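Local coordinates for protein SusD homolog (Bacteroides thetaiotaomicron, PDB 3EHN) that probably binds glycans at the cell surface as an outer-membrane lipoprotein of the SusD family, and here carries N-acetylglucosamine and galactose, at residues R87-Y92 with R490-A495; L207-V212 with E225-A230; E346-K351 with K365-Q370. All blocks are in the same frame, centred on the assembly; numbering follows the deposited sequence.

Contact 1 (R87-Y92 with R490-A495); sequences RMNYAY and RFAPTA. With NDG (2-acetamido-2-deoxy-alpha-D-glucopyranose), chain C.
M88 and A492 meet where helix 85-110 backs against the loop before helix 495-498, their CA atoms 5.1 Å apart. Apolar packing holds the centre: M88 CB stands 4.0 Å from A492 CB, and Y92 CE1 meets F491 CE1 obliquely at 4.1 Å. F491 also stacks on F140, so its ring belongs to a wider aromatic cluster. M88 CG lies beside the backbone N (chi1 -71°), and the bend at chi2 leaves SD beside R490 O as a van der Waals neighbour. The N89 amide adds a polar group over the A492 methyl: N89 ND2 lies 3.5 Å from A492 CB, and it makes no hydrogen bond to T494 OG1, which bonds D85. With an alanine in place of N89, the A492 methyl would probably lose its amide cover, opening a gap beside T494. R87 faces the sugar and does not touch the loop; it adjoins the acetamide of NDG, whose O7 lies over one guanidinium face, and its NH2 pairs with E78 in a salt bridge. Helix and loop thus adhere by van der Waals packing, while the directed polar bonds of T494 and R87 go to D85 and E78 outside the two segments.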
loop_
_atom_site.group_PDB
_atom_site.type_symbol
_atom_site.label_atom_id
_atom_site.label_comp_id
_atom_site.label_asym_id
_atom_site.label_seq_id
_atom_site.Cartn_x
_atom_site.Cartn_y
_atom_site.Cartn_z
ATOM N N ARG A 87 14.408 13.847 -4.023
ATOM C CA ARG A 87 13.502 12.720 -4.074
ATOM C C ARG A 87 12.535 12.672 -2.893
ATOM O O ARG A 87 11.411 12.184 -3.015
ATOM C CB ARG A 87 14.304 11.430 -4.159
ATOM C CG ARG A 87 15.103 11.340 -5.437
ATOM C CD ARG A 87 14.193 11.407 -6.647
ATOM N NE ARG A 87 13.405 10.184 -6.804
ATOM C CZ ARG A 87 12.598 9.944 -7.836
ATOM N NH1 ARG A 87 12.472 10.852 -8.791
ATOM N NH2 ARG A 87 11.936 8.800 -7.926
ATOM N N MET A 88 12.962 13.174 -1.744
ATOM C CA MET A 88 12.082 13.169 -0.591
ATOM C C MET A 88 11.052 14.293 -0.678
ATOM O O MET A 88 9.949 14.157 -0.164
ATOM C CB MET A 88 12.896 13.266 0.693
ATOM C CG MET A 88 13.661 12.003 0.997
ATOM S SD MET A 88 12.545 10.600 1.136
ATOM C CE MET A 88 12.743 9.850 -0.463
ATOM N N ASN A 89 11.407 15.402 -1.324
ATOM C CA ASN A 89 10.467 16.511 -1.493
ATOM C C ASN A 89 9.383 16.078 -2.461
ATOM O O ASN A 89 8.240 16.508 -2.372
ATOM C CB ASN A 89 11.153 17.742 -2.081
ATOM C CG ASN A 89 11.512 18.754 -1.035
ATOM O OD1 ASN A 89 10.693 19.088 -0.185
ATOM N ND2 ASN A 89 12.739 19.262 -1.089
ATOM N N TYR A 90 9.770 15.225 -3.398
ATOM C CA TYR A 90 8.872 14.714 -4.413
ATOM C C TYR A 90 7.905 13.726 -3.758
ATOM O O TYR A 90 6.698 13.758 -4.027
ATOM C CB TYR A 90 9.733 14.083 -5.514
ATOM C CG TYR A 90 9.032 13.515 -6.729
ATOM C CD1 TYR A 90 8.002 14.200 -7.373
ATOM C CD2 TYR A 90 9.459 12.299 -7.276
ATOM C CE1 TYR A 90 7.420 13.683 -8.531
ATOM C CE2 TYR A 90 8.890 11.781 -8.423
ATOM C CZ TYR A 90 7.878 12.470 -9.045
ATOM O OH TYR A 90 7.346 11.926 -10.189
ATOM N N ALA A 91 8.423 12.868 -2.880
ATOM C CA ALA A 91 7.581 11.898 -2.185
ATOM C C ALA A 91 6.579 12.621 -1.288
ATOM O O ALA A 91 5.440 12.192 -1.140
ATOM C CB ALA A 91 8.436 10.949 -1.340
ATOM N N TYR A 92 7.013 13.720 -0.686
ATOM C CA TYR A 92 6.149 14.489 0.190
ATOM C C TYR A 92 4.997 15.071 -0.609
ATOM O O TYR A 92 3.870 15.184 -0.111
ATOM C CB TYR A 92 6.921 15.627 0.843
ATOM C CG TYR A 92 6.091 16.396 1.835
ATOM C CD1 TYR A 92 5.745 15.836 3.059
ATOM C CD2 TYR A 92 5.632 17.679 1.545
ATOM C CE1 TYR A 92 4.967 16.532 3.969
ATOM C CE2 TYR A 92 4.851 18.383 2.452
ATOM C CZ TYR A 92 4.527 17.804 3.661
ATOM O OH TYR A 92 3.779 18.503 4.582
ATOM N N ARG A 490 12.486 9.828 4.933
ATOM C CA ARG A 490 12.845 10.957 5.780
ATOM C C ARG A 490 12.371 12.224 5.070
ATOM O O ARG A 490 12.165 12.229 3.858
ATOM C CB ARG A 490 14.368 11.003 6.037
ATOM C CG ARG A 490 15.221 11.659 4.944
ATOM C CD ARG A 490 16.708 11.287 5.079
ATOM N NE ARG A 490 17.501 11.870 4.003
ATOM C CZ ARG A 490 18.170 13.015 4.091
ATOM N NH1 ARG A 490 18.168 13.714 5.218
ATOM N NH2 ARG A 490 18.811 13.488 3.031
ATOM N N PHE A 491 12.155 13.287 5.830
ATOM C CA PHE A 491 11.738 14.550 5.238
ATOM C C PHE A 491 12.990 15.217 4.648
ATOM O O PHE A 491 14.067 15.180 5.255
ATOM C CB PHE A 491 11.123 15.464 6.303
ATOM C CG PHE A 491 9.816 14.975 6.854
ATOM C CD1 PHE A 491 8.667 14.996 6.078
ATOM C CD2 PHE A 491 9.727 14.521 8.162
ATOM C CE1 PHE A 491 7.447 14.575 6.597
ATOM C CE2 PHE A 491 8.510 14.097 8.689
ATOM C CZ PHE A 491 7.370 14.125 7.906
ATOM N N ALA A 492 12.859 15.810 3.465
ATOM C CA ALA A 492 13.992 16.487 2.845
ATOM C C ALA A 492 14.455 17.555 3.827
ATOM O O ALA A 492 13.647 18.359 4.298
ATOM C CB ALA A 492 13.574 17.129 1.537
ATOM N N PRO A 493 15.753 17.568 4.168
ATOM C CA PRO A 493 16.287 18.560 5.108
ATOM C C PRO A 493 15.933 20.014 4.784
ATOM O O PRO A 493 15.524 20.784 5.661
ATOM C CB PRO A 493 17.783 18.293 5.056
ATOM C CG PRO A 493 17.825 16.802 4.878
ATOM C CD PRO A 493 16.790 16.582 3.805
ATOM N N THR A 494 16.077 20.383 3.519
ATOM C CA THR A 494 15.788 21.746 3.103
ATOM C C THR A 494 14.369 22.159 3.448
ATOM O O THR A 494 14.069 23.349 3.531
ATOM C CB THR A 494 16.011 21.929 1.592
ATOM O OG1 THR A 494 15.057 21.142 0.867
ATOM C CG2 THR A 494 17.425 21.498 1.221
ATOM N N ALA A 495 13.497 21.186 3.664
ATOM C CA ALA A 495 12.111 21.493 3.994
ATOM C C ALA A 495 12.005 22.245 5.323
ATOM O O ALA A 495 11.062 23.019 5.540
ATOM C CB ALA A 495 11.289 20.212 4.048
HETATM C C1 NDG C . 13.674 6.618 -15.194
HETATM C C2 NDG C . 13.476 7.949 -14.457
HETATM C C3 NDG C . 12.237 8.591 -15.150
HETATM C C4 NDG C . 12.565 8.870 -16.603
HETATM C C5 NDG C . 12.988 7.528 -17.334
HETATM C C6 NDG C . 13.219 7.737 -18.862
HETATM C C7 NDG C . 13.443 8.277 -11.968
HETATM C C8 NDG C . 12.552 9.412 -11.444
HETATM O O5 NDG C . 13.939 6.710 -16.622
HETATM O O3 NDG C . 11.764 9.813 -14.597
HETATM O O4 NDG C . 11.517 9.503 -17.466
HETATM O O6 NDG C . 13.894 6.571 -19.345
HETATM O O7 NDG C . 14.533 8.069 -11.461
HETATM N N2 NDG C . 13.207 7.707 -13.146
HETATM O O1 NDG C . 14.670 5.742 -14.707
#

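Contact 2 (L207-V212 with E225-A230); sequences LMLRIV and EYITKA. Unlike the reference sequence in segment 207-212: V212 (reference Ala).
V212 and M208 on helix 197-215 face Y226, I227 and A230 on helix 220-231, forming an antiparallel helical hairpin of the sort that builds the helical scaffold of SusD-like proteins, which belong to the TPR clan. The segment axes approach to 8.5 Å and run at 159° to each other, with L209 and I227 having the nearest CA atoms. Packing is dense along the centre. A230 presents only a methyl, which allows the helices to come close; A230 CB lies 4.0 Å from M208 CB. V212, an alanine in the reference sequence, sets its CG1 branch against Y226 CB and the backbone N of I227. L209 CD1 reaches I227 CG1 at 3.8 Å, and the same two residues also pack on helix 344-356, while Y226 touches L168 on helix 160-180. The margin toward K229 is looser. K229 adds little beyond its CB, 4.3 Å from M208 SD; its ammonium leads away along its own helix to E225, where K229 NZ and E225 OE2 form a salt bridge of 3.5 Å on the solvent side. Between these regions, M208 extends with CG anti to the backbone N (chi1 -158°), carrying the sulfur past A230 to a Met-aromatic contact: SD sits at the edge of the Y226 ring, 5.4 Å from its centroid and 86° off the ring normal.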
loop_
_atom_site.group_PDB
_atom_site.type_symbol
_atom_site.label_atom_id
_atom_site.label_comp_id
_atom_site.label_asym_id
_atom_site.label_seq_id
_atom_site.Cartn_x
_atom_site.Cartn_y
_atom_site.Cartn_z
ATOM N N LEU A 207 -11.990 1.879 6.070
ATOM C CA LEU A 207 -10.692 2.480 6.318
ATOM C C LEU A 207 -10.486 2.567 7.833
ATOM O O LEU A 207 -9.357 2.567 8.333
ATOM C CB LEU A 207 -10.628 3.875 5.707
ATOM C CG LEU A 207 -9.187 4.364 5.615
ATOM C CD1 LEU A 207 -8.589 3.730 4.392
ATOM C CD2 LEU A 207 -9.102 5.886 5.532
ATOM N N MET A 208 -11.603 2.644 8.550
ATOM C CA MET A 208 -11.611 2.722 10.001
ATOM C C MET A 208 -11.131 1.363 10.491
ATOM O O MET A 208 -10.223 1.272 11.307
ATOM C CB MET A 208 -13.034 3.001 10.488
ATOM C CG MET A 208 -13.132 3.609 11.876
ATOM S SD MET A 208 -14.845 4.077 12.342
ATOM C CE MET A 208 -15.235 5.341 11.096
ATOM N N LEU A 209 -11.734 0.306 9.961
ATOM C CA LEU A 209 -11.360 -1.053 10.334
ATOM C C LEU A 209 -9.880 -1.272 10.089
ATOM O O LEU A 209 -9.223 -2.024 10.818
ATOM C CB LEU A 209 -12.142 -2.072 9.517
ATOM C CG LEU A 209 -11.809 -3.529 9.821
ATOM C CD1 LEU A 209 -12.287 -3.905 11.225
ATOM C CD2 LEU A 209 -12.470 -4.407 8.783
ATOM N N ARG A 210 -9.361 -0.625 9.046
ATOM C CA ARG A 210 -7.951 -0.739 8.706
ATOM C C ARG A 210 -7.117 -0.054 9.776
ATOM O O ARG A 210 -6.223 -0.654 10.377
ATOM C CB ARG A 210 -7.676 -0.084 7.358
ATOM C CG ARG A 210 -6.230 -0.201 6.926
ATOM C CD ARG A 210 -6.141 -0.571 5.463
ATOM N NE ARG A 210 -5.923 0.590 4.620
ATOM C CZ ARG A 210 -6.084 0.592 3.306
ATOM N NH1 ARG A 210 -6.477 -0.514 2.693
ATOM N NH2 ARG A 210 -5.828 1.693 2.607
ATOM N N ILE A 211 -7.427 1.214 10.012
ATOM C CA ILE A 211 -6.722 2.010 10.997
ATOM C C ILE A 211 -6.763 1.369 12.385
ATOM O O ILE A 211 -5.755 1.374 13.100
ATOM C CB ILE A 211 -7.321 3.426 11.052
ATOM C CG1 ILE A 211 -7.295 4.038 9.651
ATOM C CG2 ILE A 211 -6.539 4.298 11.997
ATOM C CD1 ILE A 211 -7.947 5.394 9.572
ATOM N N VAL A 212 -7.908 0.799 12.762
ATOM C CA VAL A 212 -8.027 0.179 14.081
ATOM C C VAL A 212 -7.146 -1.047 14.233
ATOM O O VAL A 212 -6.575 -1.273 15.297
ATOM C CB VAL A 212 -9.479 -0.230 14.421
ATOM C CG1 VAL A 212 -10.342 0.975 14.449
ATOM C CG2 VAL A 212 -10.005 -1.243 13.422
ATOM N N GLU A 225 -12.414 0.792 20.397
ATOM C CA GLU A 225 -13.410 1.854 20.385
ATOM C C GLU A 225 -13.959 2.075 18.985
ATOM O O GLU A 225 -15.163 2.261 18.797
ATOM C CB GLU A 225 -12.809 3.163 20.884
ATOM C CG GLU A 225 -13.849 4.244 21.112
ATOM C CD GLU A 225 -13.255 5.638 21.103
ATOM O OE1 GLU A 225 -12.137 5.813 21.639
ATOM O OE2 GLU A 225 -13.915 6.559 20.567
ATOM N N TYR A 226 -13.077 2.057 17.996
ATOM C CA TYR A 226 -13.518 2.284 16.635
ATOM C C TYR A 226 -13.912 1.053 15.862
ATOM O O TYR A 226 -14.857 1.103 15.089
ATOM C CB TYR A 226 -12.464 3.074 15.869
ATOM C CG TYR A 226 -12.386 4.489 16.357
ATOM C CD1 TYR A 226 -11.635 4.811 17.479
ATOM C CD2 TYR A 226 -13.139 5.491 15.751
ATOM C CE1 TYR A 226 -11.637 6.097 17.990
ATOM C CE2 TYR A 226 -13.151 6.776 16.253
ATOM C CZ TYR A 226 -12.399 7.075 17.371
ATOM O OH TYR A 226 -12.407 8.351 17.874
ATOM N N ILE A 227 -13.211 -0.054 16.061
ATOM C CA ILE A 227 -13.553 -1.265 15.334
ATOM C C ILE A 227 -15.044 -1.572 15.481
ATOM O O ILE A 227 -15.658 -2.150 14.581
ATOM C CB ILE A 227 -12.727 -2.463 15.822
ATOM C CG1 ILE A 227 -13.053 -3.695 14.982
ATOM C CG2 ILE A 227 -13.033 -2.736 17.267
ATOM C CD1 ILE A 227 -12.154 -4.874 15.261
ATOM N N THR A 228 -15.629 -1.169 16.606
ATOM C CA THR A 228 -17.052 -1.391 16.838
ATOM C C THR A 228 -17.864 -0.516 15.899
ATOM O O THR A 228 -18.667 -1.023 15.132
ATOM C CB THR A 228 -17.456 -1.068 18.291
ATOM O OG1 THR A 228 -16.687 -1.875 19.194
ATOM C CG2 THR A 228 -18.928 -1.362 18.503
ATOM N N LYS A 229 -17.647 0.794 15.959
ATOM C CA LYS A 229 -18.353 1.744 15.097
ATOM C C LYS A 229 -18.219 1.375 13.622
ATOM O O LYS A 229 -19.163 1.520 12.841
ATOM C CB LYS A 229 -17.803 3.151 15.294
ATOM C CG LYS A 229 -17.888 3.641 16.718
ATOM C CD LYS A 229 -17.264 5.004 16.862
ATOM C CE LYS A 229 -17.276 5.416 18.305
ATOM N NZ LYS A 229 -16.706 6.776 18.464
ATOM N N ALA A 230 -17.034 0.911 13.247
ATOM C CA ALA A 230 -16.776 0.508 11.884
ATOM C C ALA A 230 -17.702 -0.616 11.469
ATOM O O ALA A 230 -18.263 -0.589 10.387
ATOM C CB ALA A 230 -15.344 0.056 11.753
#

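Contact 3 (E346-K351 with K365-Q370); sequences ETYFLK and KTFYEQ
Q370 turns CG anti to its backbone N (chi1 173°), and Y348 swings its ring to the side of its own backbone N; together these rotations set the Q370 methylene over a face of the tyrosine. Q370 CG lies 3.6 Å from the Y348 ring centroid, 23° off the normal, which meets the geometry of a CH-pi contact. The bend at Q370 chi2 then stands the amide nearly perpendicular to the ring, with Q370 OE1 4.1 Å from Y348 OH; that hydroxyl has a weak hydrogen bond to the backbone of E240. A second CH-pi contact runs the other way across the pair: K351 CB sits 4.0 Å from the centroid of F367, 16° off its normal, and the extended lysine chain brings K351 CD to 3.7 Å from F367 CE1. Past the ring, NZ continues to a salt bridge with E240, so aliphatic length and charge serve different partners. T366 OG1 occupies the opposite face of F367. On the other flank, F349 CE1 approaches Y368 CD1 obliquely at 4.3 Å, both residues also touching Q440 of helix 429-445. The segment axes, antiparallel, come within 7.8 Å as helices 344-356 and 364-379 form a helical hairpin. Its chemistry implies adhesion through methylenes on aromatic faces, in which even the polar residues K351 and Q370 contribute carbon to the interface.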
loop_
_atom_site.group_PDB
_atom_site.type_symbol
_atom_site.label_atom_id
_atom_site.label_comp_id
_atom_site.label_asym_id
_atom_site.label_seq_id
_atom_site.Cartn_x
_atom_site.Cartn_y
_atom_site.Cartn_z
ATOM N N GLU A 346 -9.298 -7.562 1.565
ATOM C CA GLU A 346 -8.625 -6.978 2.713
ATOM C C GLU A 346 -9.530 -6.987 3.957
ATOM O O GLU A 346 -9.082 -7.311 5.056
ATOM C CB GLU A 346 -8.173 -5.554 2.395
ATOM C CG GLU A 346 -7.503 -4.855 3.570
ATOM C CD GLU A 346 -7.001 -3.473 3.213
ATOM O OE1 GLU A 346 -7.377 -2.975 2.126
ATOM O OE2 GLU A 346 -6.241 -2.889 4.018
ATOM N N THR A 347 -10.803 -6.643 3.783
ATOM C CA THR A 347 -11.746 -6.623 4.893
ATOM C C THR A 347 -11.692 -7.915 5.679
ATOM O O THR A 347 -11.562 -7.899 6.897
ATOM C CB THR A 347 -13.182 -6.420 4.407
ATOM O OG1 THR A 347 -13.261 -5.183 3.689
ATOM C CG2 THR A 347 -14.150 -6.388 5.589
ATOM N N TYR A 348 -11.790 -9.038 4.977
ATOM C CA TYR A 348 -11.752 -10.345 5.622
ATOM C C TYR A 348 -10.459 -10.640 6.371
ATOM O O TYR A 348 -10.484 -11.245 7.446
ATOM C CB TYR A 348 -12.018 -11.440 4.596
ATOM C CG TYR A 348 -13.456 -11.449 4.147
ATOM C CD1 TYR A 348 -13.844 -10.830 2.962
ATOM C CD2 TYR A 348 -14.444 -12.029 4.936
ATOM C CE1 TYR A 348 -15.178 -10.792 2.580
ATOM C CE2 TYR A 348 -15.772 -11.992 4.562
ATOM C CZ TYR A 348 -16.132 -11.377 3.386
ATOM O OH TYR A 348 -17.451 -11.368 3.003
ATOM N N PHE A 349 -9.330 -10.224 5.806
ATOM C CA PHE A 349 -8.062 -10.448 6.466
ATOM C C PHE A 349 -7.970 -9.565 7.688
ATOM O O PHE A 349 -7.385 -9.957 8.694
ATOM C CB PHE A 349 -6.905 -10.194 5.504
ATOM C CG PHE A 349 -6.756 -11.265 4.457
ATOM C CD1 PHE A 349 -6.645 -12.605 4.823
ATOM C CD2 PHE A 349 -6.749 -10.943 3.106
ATOM C CE1 PHE A 349 -6.532 -13.606 3.856
ATOM C CE2 PHE A 349 -6.638 -11.939 2.136
ATOM C CZ PHE A 349 -6.530 -13.272 2.513
ATOM N N LEU A 350 -8.567 -8.381 7.618
ATOM C CA LEU A 350 -8.555 -7.484 8.771
ATOM C C LEU A 350 -9.369 -8.089 9.901
ATOM O O LEU A 350 -8.934 -8.096 11.047
ATOM C CB LEU A 350 -9.116 -6.108 8.403
ATOM C CG LEU A 350 -8.204 -5.319 7.454
ATOM C CD1 LEU A 350 -8.919 -4.052 6.998
ATOM C CD2 LEU A 350 -6.888 -4.976 8.152
ATOM N N LYS A 351 -10.550 -8.602 9.569
ATOM C CA LYS A 351 -11.411 -9.231 10.556
ATOM C C LYS A 351 -10.707 -10.451 11.140
ATOM O O LYS A 351 -10.845 -10.757 12.326
ATOM C CB LYS A 351 -12.728 -9.669 9.924
ATOM C CG LYS A 351 -13.700 -8.548 9.577
ATOM C CD LYS A 351 -15.026 -9.145 9.121
ATOM C CE LYS A 351 -16.069 -8.077 8.862
ATOM N NZ LYS A 351 -17.354 -8.693 8.427
ATOM N N LYS A 365 -9.947 -18.436 11.633
ATOM C CA LYS A 365 -9.827 -19.301 10.486
ATOM C C LYS A 365 -10.932 -19.087 9.435
ATOM O O LYS A 365 -10.664 -19.146 8.234
ATOM C CB LYS A 365 -9.806 -20.765 10.945
ATOM C CG LYS A 365 -9.646 -21.749 9.795
ATOM C CD LYS A 365 -9.944 -23.173 10.210
ATOM C CE LYS A 365 -9.833 -24.105 9.023
ATOM N NZ LYS A 365 -10.397 -25.454 9.310
ATOM N N THR A 366 -12.168 -18.832 9.857
ATOM C CA THR A 366 -13.215 -18.662 8.854
ATOM C C THR A 366 -13.002 -17.399 8.011
ATOM O O THR A 366 -13.160 -17.422 6.788
ATOM C CB THR A 366 -14.629 -18.642 9.480
ATOM O OG1 THR A 366 -14.936 -17.322 9.933
ATOM C CG2 THR A 366 -14.709 -19.612 10.651
ATOM N N PHE A 367 -12.634 -16.302 8.660
ATOM C CA PHE A 367 -12.381 -15.060 7.945
ATOM C C PHE A 367 -11.178 -15.229 7.017
ATOM O O PHE A 367 -11.163 -14.723 5.894
ATOM C CB PHE A 367 -12.108 -13.938 8.940
ATOM C CG PHE A 367 -13.289 -13.580 9.782
ATOM C CD1 PHE A 367 -14.443 -13.078 9.200
ATOM C CD2 PHE A 367 -13.256 -13.756 11.156
ATOM C CE1 PHE A 367 -15.541 -12.757 9.974
ATOM C CE2 PHE A 367 -14.357 -13.437 11.938
ATOM C CZ PHE A 367 -15.500 -12.937 11.343
ATOM N N TYR A 368 -10.171 -15.947 7.511
ATOM C CA TYR A 368 -8.941 -16.201 6.770
ATOM C C TYR A 368 -9.257 -16.859 5.433
ATOM O O TYR A 368 -9.026 -16.268 4.383
ATOM C CB TYR A 368 -8.018 -17.101 7.600
ATOM C CG TYR A 368 -6.769 -17.588 6.885
ATOM C CD1 TYR A 368 -5.708 -16.728 6.626
ATOM C CD2 TYR A 368 -6.658 -18.912 6.470
ATOM C CE1 TYR A 368 -4.575 -17.174 5.974
ATOM C CE2 TYR A 368 -5.531 -19.367 5.819
ATOM C CZ TYR A 368 -4.492 -18.493 5.574
ATOM O OH TYR A 368 -3.359 -18.946 4.933
ATOM N N GLU A 369 -9.789 -18.078 5.481
ATOM C CA GLU A 369 -10.140 -18.826 4.281
ATOM C C GLU A 369 -11.060 -18.013 3.369
ATOM O O GLU A 369 -10.857 -17.953 2.161
ATOM C CB GLU A 369 -10.813 -20.153 4.664
ATOM C CG GLU A 369 -9.870 -21.217 5.255
ATOM C CD GLU A 369 -10.599 -22.475 5.771
ATOM O OE1 GLU A 369 -9.939 -23.524 5.934
ATOM O OE2 GLU A 369 -11.826 -22.420 6.025
ATOM N N GLN A 370 -12.071 -17.377 3.939
ATOM C CA GLN A 370 -12.975 -16.580 3.120
ATOM C C GLN A 370 -12.207 -15.451 2.450
ATOM O O GLN A 370 -12.510 -15.078 1.321
ATOM C CB GLN A 370 -14.120 -16.001 3.960
ATOM C CG GLN A 370 -15.013 -15.010 3.202
ATOM C CD GLN A 370 -15.694 -15.599 1.952
ATOM O OE1 GLN A 370 -16.477 -14.913 1.292
ATOM N NE2 GLN A 370 -15.399 -16.859 1.630
#

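How the contacts relate
Contacts 2 and 3 are both antiparallel helix pairs with the same angle between segment axes, and they touch directly: R210 NH1 and E346 OE1 form a salt bridge of 2.7 Å, while L209 packs on L350. Contact 2 is core, six of its seven touching residues buried, and relies on aliphatic side chains and one sulfur-aromatic pair; contacts 1 and 3 are partly buried, contact 3 using rings covered by the carbon of polar chains. Contact 1 is different in kind, a helix under an irregular loop, with the sugar reached by R87 alone of these segments; its centre lies about 31 Å and 37 Å from the centres of contacts 2 and 3. It joins parts remote in sequence, whereas the others join neighbouring helices.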